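Local coordinates for response regulator receiver protein (Sinorhizobium medicae, PDB 2RDM) that probably acts as a phosphorylation-dependent switch in two-component signalling, its CheY-like receiver domain being the likely acceptor of a phosphoryl group, at residues L45-I58 with V72-S86. The protein carries 1 engineered substitution. Numbering follows the deposited sequence. Where two conformers were deposited one is given.
Sequences LKSGAAIDGVVTDI and VAREIDPNMPIVYIS. With GOL (glycerol), chain D.
T56 lies alongside Y84 on the sheet face they share with V54 and I82, T56 CG2 standing 3.9 Å from Y84 CD1. I58 CD1 comes obliquely to the same ring atom, Y84 CD1, at 3.5 Å, while I82 CG2 lies over one face of the ring, toward its rim. T56 OG1, anti to its own N (chi1 -177°), bonds to D57 O at 3.1 Å; a valine here would probably leave that carbonyl without its hydroxyl donor. Strands 53-57 and 82-86 run parallel, and V54 and T56 each give an N-H to the facing strand and take one from it, with P81, V83 and I85 as partners; V83 N reaches V54 O at 2.9 Å. On the other face V55 CG1 packs against I85 CG1 at 3.7 Å.

Near the strand starts, selenomethionine M80 bends at chi2 (76°) and chi3, bringing SE to 3.4 Å from I51 O and CE against L45 CD2. L45 also meets A73 and I76, joining helix 38-46 to helix 66-76. R74 NE holds M80 O in the guanidinium plane at 2.8 Å.

The contact joins one beta-alpha-beta unit, 53-57, 66-76 and 82-86, of the receiver domain's five-stranded parallel sheet. D57, the predicted phosphorylation site, lies at the strand end beside D12; nearby, O3 of a glycerol probably from the crystallisation liquor donates to I85 O. The backbone bonds of T56 to V83 and I85 fix the strand end that carries D57 against strand 82-86, while D13 N holds D57 OD2.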
ATOM      1  N   LEU A  45      -7.241 -15.832  24.688  1.00 32.39           N
ATOM      2  CA  LEU A  45      -7.706 -15.905  23.299  1.00 30.58           C
ATOM      3  C   LEU A  45      -8.670 -17.069  23.088  1.00 34.45           C
ATOM      4  O   LEU A  45      -9.704 -16.911  22.440  1.00 32.74           O
ATOM      5  CB  LEU A  45      -6.525 -16.012  22.331  1.00 28.61           C
ATOM      6  CG  LEU A  45      -5.788 -14.698  22.065  1.00 29.45           C
ATOM      7  CD1 LEU A  45      -4.347 -14.920  21.627  1.00 28.38           C
ATOM      8  CD2 LEU A  45      -6.526 -13.837  21.040  1.00 29.42           C
ATOM      9  N   LYS A  46      -8.351 -18.210  23.691  1.00 32.00           N
ATOM     10  CA  LYS A  46      -9.159 -19.424  23.539  0.50 37.20           C
ATOM     11  C   LYS A  46     -10.420 -19.446  24.408  1.00 37.50           C
ATOM     12  O   LYS A  46     -11.274 -20.315  24.243  1.00 38.07           O
ATOM     13  CB  LYS A  46      -8.312 -20.667  23.824  0.50 37.49           C
ATOM     14  CG  LYS A  46      -7.332 -21.017  22.716  0.50 38.95           C
ATOM     15  CD  LYS A  46      -6.569 -22.291  23.048  0.50 45.36           C
ATOM     16  CE  LYS A  46      -5.604 -22.682  21.933  0.50 46.67           C
ATOM     17  NZ  LYS A  46      -6.302 -23.039  20.667  0.50 44.04           N
ATOM     18  N   SER A  47     -10.536 -18.491  25.330  1.00 37.77           N
ATOM     19  CA  SER A  47     -11.635 -18.463  26.293  1.00 34.75           C
ATOM     20  C   SER A  47     -12.946 -17.970  25.676  1.00 37.83           C
ATOM     21  O   SER A  47     -14.017 -18.150  26.258  1.00 44.80           O
ATOM     22  CB  SER A  47     -11.272 -17.578  27.486  1.00 35.23           C
ATOM     23  OG  SER A  47     -11.370 -16.205  27.138  1.00 37.85           O
ATOM     24  N   GLY A  48     -12.850 -17.340  24.509  1.00 38.25           N
ATOM     25  CA  GLY A  48     -14.013 -16.739  23.857  1.00 43.05           C
ATOM     26  C   GLY A  48     -14.245 -15.285  24.235  1.00 45.37           C
ATOM     27  O   GLY A  48     -15.233 -14.686  23.808  1.00 47.34           O
ATOM     28  N   ALA A  49     -13.342 -14.721  25.040  1.00 40.40           N
ATOM     29  CA  ALA A  49     -13.374 -13.300  25.378  1.00 41.33           C
ATOM     30  C   ALA A  49     -13.258 -12.429  24.122  1.00 41.25           C
ATOM     31  O   ALA A  49     -12.575 -12.799  23.161  1.00 39.04           O
ATOM     32  CB  ALA A  49     -12.268 -12.964  26.367  1.00 41.69           C
ATOM     33  N   ALA A  50     -13.961 -11.297  24.124  1.00 41.13           N
ATOM     34  CA  ALA A  50     -13.930 -10.358  23.004  1.00 41.06           C
ATOM     35  C   ALA A  50     -12.572  -9.674  22.979  1.00 34.98           C
ATOM     36  O   ALA A  50     -12.289  -8.822  23.819  1.00 39.23           O
ATOM     37  CB  ALA A  50     -15.043  -9.325  23.128  1.00 42.09           C
ATOM     38  N   ILE A  51     -11.730 -10.084  22.034  1.00 33.31           N
ATOM     39  CA  ILE A  51     -10.403  -9.493  21.851  0.50 31.00           C
ATOM     40  C   ILE A  51     -10.294  -8.878  20.458  1.00 28.29           C
ATOM     41  O   ILE A  51     -10.438  -9.582  19.450  1.00 28.90           O
ATOM     42  CB  ILE A  51      -9.280 -10.545  22.045  0.50 32.84           C
ATOM     43  CG1 ILE A  51      -9.392 -11.254  23.410  0.50 35.67           C
ATOM     44  CG2 ILE A  51      -7.890  -9.915  21.819  0.50 34.45           C
ATOM     45  CD1 ILE A  51      -8.797 -10.499  24.602  0.50 23.75           C
ATOM     46  N   ASP A  52     -10.023  -7.576  20.402  1.00 28.40           N
ATOM     47  CA  ASP A  52     -10.000  -6.858  19.139  1.00 31.38           C
ATOM     48  C   ASP A  52      -8.606  -6.645  18.561  1.00 27.28           C
ATOM     49  O   ASP A  52      -8.472  -6.321  17.389  1.00 27.67           O
ATOM     50  CB  ASP A  52     -10.706  -5.523  19.302  1.00 32.02           C
ATOM     51  CG  ASP A  52     -12.138  -5.683  19.789  1.00 36.43           C
ATOM     52  OD1 ASP A  52     -12.946  -6.303  19.069  1.00 39.79           O
ATOM     53  OD2 ASP A  52     -12.435  -5.199  20.901  1.00 32.78           O
ATOM     54  N   GLY A  53      -7.570  -6.830  19.364  1.00 28.60           N
ATOM     55  CA  GLY A  53      -6.221  -6.671  18.850  1.00 28.25           C
ATOM     56  C   GLY A  53      -5.276  -7.234  19.875  1.00 24.82           C
ATOM     57  O   GLY A  53      -5.651  -7.408  21.039  1.00 25.77           O
ATOM     58  N   VAL A  54      -4.051  -7.517  19.459  1.00 26.73           N
ATOM     59  CA  VAL A  54      -3.125  -8.196  20.340  1.00 24.00           C
ATOM     60  C   VAL A  54      -1.780  -7.476  20.268  1.00 26.24           C
ATOM     61  O   VAL A  54      -1.252  -7.282  19.181  1.00 27.82           O
ATOM     62  CB  VAL A  54      -2.957  -9.699  19.951  1.00 26.86           C
ATOM     63  CG1 VAL A  54      -1.870 -10.361  20.793  1.00 32.12           C
ATOM     64  CG2 VAL A  54      -4.291 -10.467  20.090  1.00 27.11           C
ATOM     65  N   VAL A  55      -1.286  -7.051  21.425  1.00 24.82           N
ATOM     66  CA  VAL A  55       0.050  -6.458  21.552  1.00 27.99           C
ATOM     67  C   VAL A  55       0.884  -7.380  22.439  1.00 28.27           C
ATOM     68  O   VAL A  55       0.611  -7.482  23.644  1.00 28.49           O
ATOM     69  CB  VAL A  55      -0.013  -5.044  22.174  1.00 28.94           C
ATOM     70  CG1 VAL A  55       1.360  -4.462  22.285  1.00 25.87           C
ATOM     71  CG2 VAL A  55      -0.851  -4.096  21.324  1.00 22.75           C
ATOM     72  N   THR A  56       1.905  -8.019  21.862  1.00 30.06           N
ATOM     73  CA  THR A  56       2.624  -9.094  22.562  1.00 28.89           C
ATOM     74  C   THR A  56       4.142  -8.983  22.461  1.00 25.75           C
ATOM     75  O   THR A  56       4.666  -8.675  21.399  1.00 28.40           O
ATOM     76  CB  THR A  56       2.154 -10.528  22.094  1.00 28.92           C
ATOM     77  OG1 THR A  56       2.823 -11.555  22.854  1.00 33.50           O
ATOM     78  CG2 THR A  56       2.410 -10.774  20.593  1.00 27.22           C
ATOM     79  N   ASP A  57       4.831  -9.265  23.571  1.00 28.00           N
ATOM     80  CA  ASP A  57       6.291  -9.525  23.558  1.00 32.30           C
ATOM     81  C   ASP A  57       6.661 -10.710  22.682  1.00 32.94           C
ATOM     82  O   ASP A  57       5.856 -11.605  22.493  1.00 30.73           O
ATOM     83  CB  ASP A  57       6.790  -9.915  24.949  1.00 35.35           C
ATOM     84  CG  ASP A  57       6.758  -8.792  25.934  1.00 45.88           C
ATOM     85  OD1 ASP A  57       6.325  -7.675  25.577  1.00 46.43           O
ATOM     86  OD2 ASP A  57       7.173  -9.048  27.087  1.00 46.26           O
ATOM     87  N   ILE A  58       7.916 -10.764  22.236  1.00 31.34           N
ATOM     88  CA  ILE A  58       8.412 -11.941  21.526  1.00 34.71           C
ATOM     89  C   ILE A  58       8.820 -13.025  22.523  1.00 41.27           C
ATOM     90  O   ILE A  58       8.438 -14.186  22.374  1.00 43.17           O
ATOM     91  CB  ILE A  58       9.606 -11.587  20.580  1.00 38.31           C
ATOM     92  CG1 ILE A  58       9.133 -10.681  19.441  1.00 40.05           C
ATOM     93  CG2 ILE A  58      10.274 -12.845  20.017  1.00 44.52           C
ATOM     94  CD1 ILE A  58       7.773 -11.052  18.924  1.00 43.22           C
ATOM     95  N   VAL A  72      -2.067 -18.276  17.288  1.00 32.75           N
ATOM     96  CA  VAL A  72      -3.336 -18.619  17.958  1.00 33.65           C
ATOM     97  C   VAL A  72      -4.388 -17.527  17.731  1.00 29.73           C
ATOM     98  O   VAL A  72      -5.533 -17.823  17.349  1.00 32.23           O
ATOM     99  CB  VAL A  72      -3.133 -18.891  19.460  1.00 31.79           C
ATOM    100  CG1 VAL A  72      -4.463 -19.126  20.143  1.00 30.52           C
ATOM    101  CG2 VAL A  72      -2.234 -20.107  19.649  1.00 29.77           C
ATOM    102  N   ALA A  73      -3.985 -16.270  17.918  1.00 29.29           N
ATOM    103  CA  ALA A  73      -4.891 -15.127  17.666  1.00 29.41           C
ATOM    104  C   ALA A  73      -5.454 -15.159  16.251  1.00 30.56           C
ATOM    105  O   ALA A  73      -6.661 -14.945  16.045  1.00 29.76           O
ATOM    106  CB  ALA A  73      -4.182 -13.783  17.953  1.00 26.11           C
ATOM    107  N   ARG A  74      -4.602 -15.476  15.279  1.00 29.24           N
ATOM    108  CA  ARG A  74      -5.024 -15.511  13.871  1.00 29.37           C
ATOM    109  C   ARG A  74      -5.857 -16.734  13.479  1.00 31.21           C
ATOM    110  O   ARG A  74      -6.649 -16.670  12.538  1.00 33.06           O
ATOM    111  CB  ARG A  74      -3.820 -15.330  12.952  1.00 27.86           C
ATOM    112  CG  ARG A  74      -3.268 -13.901  12.960  1.00 28.23           C
ATOM    113  CD  ARG A  74      -4.140 -12.978  12.121  1.00 29.50           C
ATOM    114  NE  ARG A  74      -3.613 -11.621  12.024  1.00 27.59           N
ATOM    115  CZ  ARG A  74      -2.714 -11.210  11.126  1.00 25.38           C
ATOM    116  NH1 ARG A  74      -2.210 -12.042  10.222  1.00 26.12           N
ATOM    117  NH2 ARG A  74      -2.323  -9.953  11.124  1.00 23.91           N
ATOM    118  N   GLU A  75      -5.680 -17.838  14.200  1.00 32.33           N
ATOM    119  CA  GLU A  75      -6.593 -18.986  14.083  1.00 38.34           C
ATOM    120  C   GLU A  75      -8.021 -18.617  14.514  1.00 38.15           C
ATOM    121  O   GLU A  75      -8.992 -18.987  13.850  1.00 43.69           O
ATOM    122  CB  GLU A  75      -6.087 -20.168  14.911  1.00 38.32           C
ATOM    123  CG  GLU A  75      -4.909 -20.892  14.292  1.00 40.09           C
ATOM    124  CD  GLU A  75      -4.190 -21.792  15.281  1.00 53.32           C
ATOM    125  OE1 GLU A  75      -4.768 -22.108  16.346  1.00 53.01           O
ATOM    126  OE2 GLU A  75      -3.036 -22.182  14.992  1.00 48.31           O
ATOM    127  N   ILE A  76      -8.133 -17.865  15.607  1.00 36.90           N
ATOM    128  CA  ILE A  76      -9.417 -17.395  16.122  1.00 39.95           C
ATOM    129  C   ILE A  76     -10.006 -16.332  15.199  1.00 40.92           C
ATOM    130  O   ILE A  76     -11.193 -16.385  14.852  1.00 39.23           O
ATOM    131  CB  ILE A  76      -9.269 -16.904  17.595  1.00 43.32           C
ATOM    132  CG1 ILE A  76      -9.120 -18.114  18.522  1.00 45.01           C
ATOM    133  CG2 ILE A  76     -10.463 -16.058  18.056  1.00 42.86           C
ATOM    134  CD1 ILE A  76      -8.084 -17.953  19.587  1.00 45.34           C
ATOM    135  N   ASP A  77      -9.170 -15.386  14.776  1.00 32.86           N
ATOM    136  CA  ASP A  77      -9.621 -14.303  13.912  1.00 31.11           C
ATOM    137  C   ASP A  77      -8.516 -13.993  12.915  1.00 35.38           C
ATOM    138  O   ASP A  77      -7.513 -13.389  13.283  1.00 31.70           O
ATOM    139  CB  ASP A  77      -9.968 -13.074  14.756  1.00 32.18           C
ATOM    140  CG  ASP A  77     -10.378 -11.856  13.922  1.00 36.06           C
ATOM    141  OD1 ASP A  77     -10.470 -11.927  12.676  1.00 38.25           O
ATOM    142  OD2 ASP A  77     -10.610 -10.800  14.544  1.00 41.99           O
ATOM    143  N   PRO A  78      -8.714 -14.385  11.647  1.00 37.66           N
ATOM    144  CA  PRO A  78      -7.736 -14.226  10.567  1.00 36.63           C
ATOM    145  C   PRO A  78      -7.343 -12.774  10.297  1.00 33.81           C
ATOM    146  O   PRO A  78      -6.286 -12.522   9.731  1.00 31.31           O
ATOM    147  CB  PRO A  78      -8.450 -14.836   9.351  1.00 38.69           C
ATOM    148  CG  PRO A  78      -9.915 -14.771   9.690  1.00 39.85           C
ATOM    149  CD  PRO A  78      -9.956 -15.026  11.164  1.00 39.74           C
ATOM    150  N   ASN A  79      -8.183 -11.835  10.714  1.00 33.11           N
ATOM    151  CA  ASN A  79      -7.915 -10.407  10.531  1.00 33.96           C
ATOM    152  C   ASN A  79      -7.354  -9.684  11.757  1.00 33.53           C
ATOM    153  O   ASN A  79      -7.170  -8.464  11.717  1.00 33.56           O
ATOM    154  CB  ASN A  79      -9.198  -9.719  10.064  1.00 39.19           C
ATOM    155  CG  ASN A  79      -9.708 -10.288   8.756  1.00 45.99           C
ATOM    156  OD1 ASN A  79     -10.858 -10.710   8.656  1.00 58.46           O
ATOM    157  ND2 ASN A  79      -8.842 -10.325   7.752  1.00 43.68           N
HETATM  158  N   MSE A  80      -7.061 -10.435  12.823  1.00 29.38           N
HETATM  159  CA  MSE A  80      -6.681  -9.857  14.113  1.00 26.35           C
HETATM  160  C   MSE A  80      -5.469  -8.948  13.949  1.00 28.88           C
HETATM  161  O   MSE A  80      -4.472  -9.388  13.392  1.00 27.26           O
HETATM  162  CB  MSE A  80      -6.303 -10.951  15.118  1.00 24.08           C
HETATM  163  CG  MSE A  80      -6.056 -10.393  16.519  1.00 23.62           C
HETATM  164 SE   MSE A  80      -7.784  -9.936  17.426  0.75 32.07          SE
HETATM  165  CE  MSE A  80      -8.064 -11.700  18.204  1.00 30.93           C
ATOM    166  N   PRO A  81      -5.582  -7.679  14.372  1.00 31.62           N
ATOM    167  CA  PRO A  81      -4.441  -6.783  14.506  1.00 25.50           C
ATOM    168  C   PRO A  81      -3.364  -7.375  15.426  1.00 25.52           C
ATOM    169  O   PRO A  81      -3.658  -7.789  16.542  1.00 26.40           O
ATOM    170  CB  PRO A  81      -5.057  -5.542  15.140  1.00 31.05           C
ATOM    171  CG  PRO A  81      -6.461  -5.531  14.581  1.00 31.09           C
ATOM    172  CD  PRO A  81      -6.853  -6.981  14.651  1.00 28.79           C
ATOM    173  N   ILE A  82      -2.135  -7.428  14.941  1.00 23.96           N
ATOM    174  CA  ILE A  82      -1.058  -8.031  15.725  1.00 24.05           C
ATOM    175  C   ILE A  82       0.099  -7.040  15.739  1.00 23.83           C
ATOM    176  O   ILE A  82       0.579  -6.655  14.673  1.00 24.09           O
ATOM    177  CB  ILE A  82      -0.580  -9.367  15.113  1.00 30.49           C
ATOM    178  CG1 ILE A  82      -1.704 -10.413  15.081  1.00 29.47           C
ATOM    179  CG2 ILE A  82       0.680  -9.892  15.836  1.00 27.84           C
ATOM    180  CD1 ILE A  82      -2.132 -10.951  16.429  1.00 25.60           C
ATOM    181  N   VAL A  83       0.488  -6.596  16.934  1.00 25.62           N
ATOM    182  CA  VAL A  83       1.691  -5.784  17.121  1.00 23.84           C
ATOM    183  C   VAL A  83       2.626  -6.547  18.045  1.00 24.23           C
ATOM    184  O   VAL A  83       2.270  -6.837  19.191  1.00 27.60           O
ATOM    185  CB  VAL A  83       1.395  -4.400  17.746  1.00 24.51           C
ATOM    186  CG1 VAL A  83       2.687  -3.585  17.921  1.00 24.69           C
ATOM    187  CG2 VAL A  83       0.395  -3.591  16.880  1.00 27.01           C
ATOM    188  N   TYR A  84       3.835  -6.814  17.567  1.00 26.11           N
ATOM    189  CA  TYR A  84       4.865  -7.431  18.398  1.00 27.11           C
ATOM    190  C   TYR A  84       5.729  -6.367  19.044  1.00 29.27           C
ATOM    191  O   TYR A  84       6.023  -5.343  18.430  1.00 27.93           O
ATOM    192  CB  TYR A  84       5.772  -8.319  17.561  1.00 27.57           C
ATOM    193  CG  TYR A  84       5.099  -9.422  16.754  1.00 28.42           C
ATOM    194  CD1 TYR A  84       4.671 -10.607  17.364  1.00 29.20           C
ATOM    195  CD2 TYR A  84       4.910  -9.281  15.376  1.00 28.58           C
ATOM    196  CE1 TYR A  84       4.085 -11.621  16.619  1.00 32.64           C
ATOM    197  CE2 TYR A  84       4.322 -10.292  14.617  1.00 25.30           C
ATOM    198  CZ  TYR A  84       3.885 -11.442  15.249  1.00 21.03           C
ATOM    199  OH  TYR A  84       3.357 -12.445  14.508  1.00 25.08           O
ATOM    200  N   ILE A  85       6.195  -6.633  20.265  0.50 26.78           N
ATOM    201  CA  ILE A  85       7.057  -5.703  20.998  0.50 29.71           C
ATOM    202  C   ILE A  85       8.337  -6.439  21.385  0.50 25.66           C
ATOM    203  O   ILE A  85       8.278  -7.386  22.165  0.50 18.66           O
ATOM    204  CB  ILE A  85       6.376  -5.183  22.295  0.50 33.97           C
ATOM    205  CG1 ILE A  85       5.027  -4.506  22.012  0.50 30.70           C
ATOM    206  CG2 ILE A  85       7.315  -4.278  23.090  0.50 37.08           C
ATOM    207  CD1 ILE A  85       5.037  -3.385  21.020  0.50 31.91           C
ATOM    208  N   SER A  86       9.441  -5.929  20.887  1.00 33.41           N
ATOM    209  CA  SER A  86      10.687  -6.593  21.114  1.00 38.06           C
ATOM    210  C   SER A  86      11.786  -5.739  21.588  1.00 43.28           C
ATOM    211  O   SER A  86      11.838  -4.592  21.310  1.00 43.86           O
ATOM    212  CB  SER A  86      11.118  -7.336  19.901  1.00 42.28           C
ATOM    213  OG  SER A  86      11.790  -6.475  19.057  1.00 56.32           O
TER
HETATM  214  C1  GOL D 131      12.444  -9.671  24.875  1.00 73.77           C
HETATM  215  O1  GOL D 131      13.279  -8.683  24.311  1.00 75.48           O
HETATM  216  C2  GOL D 131      10.968  -9.283  24.778  1.00 70.00           C
HETATM  217  O2  GOL D 131      10.409  -9.766  23.576  1.00 59.13           O
HETATM  218  C3  GOL D 131      10.788  -7.772  24.880  1.00 70.93           C
HETATM  219  O3  GOL D 131       9.435  -7.424  24.695  1.00 68.47           O
HETATM  220  O   HOH W   1     -11.402  -9.878  16.904  1.00 45.58           O